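Local coordinates for EDTA monooxygenase (EDTA-degrading bacterium BNC1, PDB 5DQP), which probably acts as a flavin-dependent monooxygenase that uses reduced FMN and molecular oxygen in the breakdown of EDTA, at residues R368-W373 with P401-R406. Residues are numbered along the deposited sequence; the frame is centred on the assembly and turned at random.
Sequences RLIDWW and PILQSR
Ile370 reaches across to both Leu403 and Arg406, and the closest approaches between the two segments involve its CG1 and CD1. Its CG1 lies 3.8 Å from CD2 of Leu403, the two side chains running alongside each other and pointing opposite ways. With CG1 anti to the carbonyl carbon (chi1 -65°) and chi2 extended at 177°, the chain stretches far enough for CD1 to come 3.5 Å from CG of Arg406. That arginine crosses Ile370 at roughly a right angle and offers only its aliphatic part, CB, CG and CD all lying within 3.8 Å of Ile370 CD1. Leu369 CD1 and Leu403 CD1 approach less closely, at 4.3 Å, but both leucines are buried and covered by other parts of the fold as well. The solvent side belongs to Arg406, an exposed residue with a kinked chain whose NH1 makes a weak, long ion pair with Asp367. The two segments bury just 168 Å² between them, and the nearest CA atoms, of Ile370 and Leu403, are 7.9 Å apart. Helix 390-405 packs against helix 362-374 on the outside of the luciferase-like TIM barrel, Leu403 also touching Ala366, while Leu369 rests on Phe267 of barrel strand 262-271.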
# COMPACT_ATOMS: atom_id res chain seq x y z
N ARG A 368 4.46 -2.81 36.09
CA ARG A 368 3.49 -3.79 35.60
C ARG A 368 4.00 -4.51 34.36
O ARG A 368 3.89 -5.74 34.26
CB ARG A 368 2.14 -3.11 35.33
CG ARG A 368 1.04 -4.14 35.05
CD ARG A 368 -0.25 -3.51 34.59
NE ARG A 368 -0.83 -2.58 35.55
CZ ARG A 368 -1.78 -2.90 36.42
NH1 ARG A 368 -2.27 -1.98 37.25
NH2 ARG A 368 -2.23 -4.15 36.47
N LEU A 369 4.57 -3.78 33.40
CA LEU A 369 5.11 -4.46 32.21
C LEU A 369 6.15 -5.49 32.60
O LEU A 369 6.12 -6.63 32.11
CB LEU A 369 5.71 -3.45 31.24
CG LEU A 369 4.67 -2.43 30.72
CD1 LEU A 369 5.22 -1.56 29.59
CD2 LEU A 369 3.40 -3.11 30.27
N ILE A 370 7.11 -5.11 33.45
CA ILE A 370 8.19 -6.02 33.82
C ILE A 370 7.63 -7.19 34.60
O ILE A 370 8.12 -8.33 34.49
CB ILE A 370 9.26 -5.28 34.65
CG1 ILE A 370 9.97 -4.21 33.81
CG2 ILE A 370 10.25 -6.29 35.25
CD1 ILE A 370 11.02 -3.38 34.61
N ASP A 371 6.61 -6.94 35.42
CA ASP A 371 6.00 -8.02 36.18
C ASP A 371 5.43 -9.08 35.25
O ASP A 371 5.69 -10.28 35.41
CB ASP A 371 4.91 -7.47 37.10
CG ASP A 371 4.35 -8.55 38.04
OD1 ASP A 371 5.18 -9.34 38.56
OD2 ASP A 371 3.12 -8.65 38.24
N TRP A 372 4.64 -8.65 34.25
CA TRP A 372 4.08 -9.62 33.31
C TRP A 372 5.18 -10.31 32.52
O TRP A 372 5.17 -11.54 32.37
CB TRP A 372 3.11 -8.93 32.35
CG TRP A 372 1.71 -8.80 32.88
CD1 TRP A 372 1.33 -8.17 34.03
CD2 TRP A 372 0.51 -9.26 32.25
NE1 TRP A 372 -0.04 -8.21 34.16
CE2 TRP A 372 -0.57 -8.88 33.08
CE3 TRP A 372 0.24 -9.97 31.08
CZ2 TRP A 372 -1.89 -9.17 32.77
CZ3 TRP A 372 -1.07 -10.26 30.76
CH2 TRP A 372 -2.13 -9.86 31.61
N TRP A 373 6.12 -9.51 32.00
CA TRP A 373 7.11 -10.03 31.06
C TRP A 373 7.97 -11.11 31.70
O TRP A 373 8.22 -12.16 31.09
CB TRP A 373 7.99 -8.89 30.54
CG TRP A 373 9.24 -9.38 29.82
CD1 TRP A 373 9.32 -9.86 28.54
CD2 TRP A 373 10.56 -9.40 30.34
NE1 TRP A 373 10.62 -10.20 28.24
CE2 TRP A 373 11.40 -9.92 29.33
CE3 TRP A 373 11.13 -9.03 31.57
CZ2 TRP A 373 12.76 -10.10 29.52
CZ3 TRP A 373 12.47 -9.21 31.75
CH2 TRP A 373 13.28 -9.72 30.73
N PRO A 401 12.70 4.72 28.97
CA PRO A 401 14.00 4.82 29.64
C PRO A 401 14.05 4.05 30.96
O PRO A 401 15.12 3.54 31.33
CB PRO A 401 14.16 6.33 29.84
CG PRO A 401 13.31 6.93 28.76
CD PRO A 401 12.11 6.06 28.73
N ILE A 402 12.93 3.92 31.67
CA ILE A 402 12.88 3.05 32.83
C ILE A 402 13.15 1.62 32.41
O ILE A 402 14.02 0.94 32.97
CB ILE A 402 11.53 3.19 33.56
CG1 ILE A 402 11.27 4.65 33.96
CG2 ILE A 402 11.49 2.26 34.78
CD1 ILE A 402 9.98 4.87 34.82
N LEU A 403 12.44 1.15 31.38
CA LEU A 403 12.64 -0.20 30.90
C LEU A 403 14.07 -0.42 30.46
O LEU A 403 14.61 -1.51 30.64
CB LEU A 403 11.69 -0.53 29.75
CG LEU A 403 10.17 -0.50 30.06
CD1 LEU A 403 9.36 -0.75 28.81
CD2 LEU A 403 9.78 -1.49 31.17
N GLN A 404 14.69 0.60 29.85
CA GLN A 404 16.08 0.43 29.43
C GLN A 404 17.02 0.40 30.64
O GLN A 404 17.93 -0.43 30.69
CB GLN A 404 16.48 1.54 28.44
CG GLN A 404 15.89 1.36 27.04
CD GLN A 404 15.79 2.67 26.29
OE1 GLN A 404 15.89 3.74 26.90
NE2 GLN A 404 15.54 2.61 24.97
N SER A 405 16.82 1.27 31.63
CA SER A 405 17.63 1.18 32.85
C SER A 405 17.46 -0.18 33.51
O SER A 405 18.43 -0.76 34.02
CB SER A 405 17.22 2.25 33.87
OG SER A 405 17.27 3.53 33.28
N ARG A 406 16.23 -0.67 33.55
CA ARG A 406 15.96 -1.96 34.15
C ARG A 406 16.68 -3.10 33.43
O ARG A 406 16.72 -4.21 33.97
CB ARG A 406 14.45 -2.18 34.18
CG ARG A 406 13.72 -1.14 35.03
CD ARG A 406 13.76 -1.54 36.49
NE ARG A 406 13.79 -0.39 37.38
CZ ARG A 406 12.82 -0.07 38.21
NH1 ARG A 406 11.71 -0.84 38.28
NH2 ARG A 406 12.96 1.00 38.99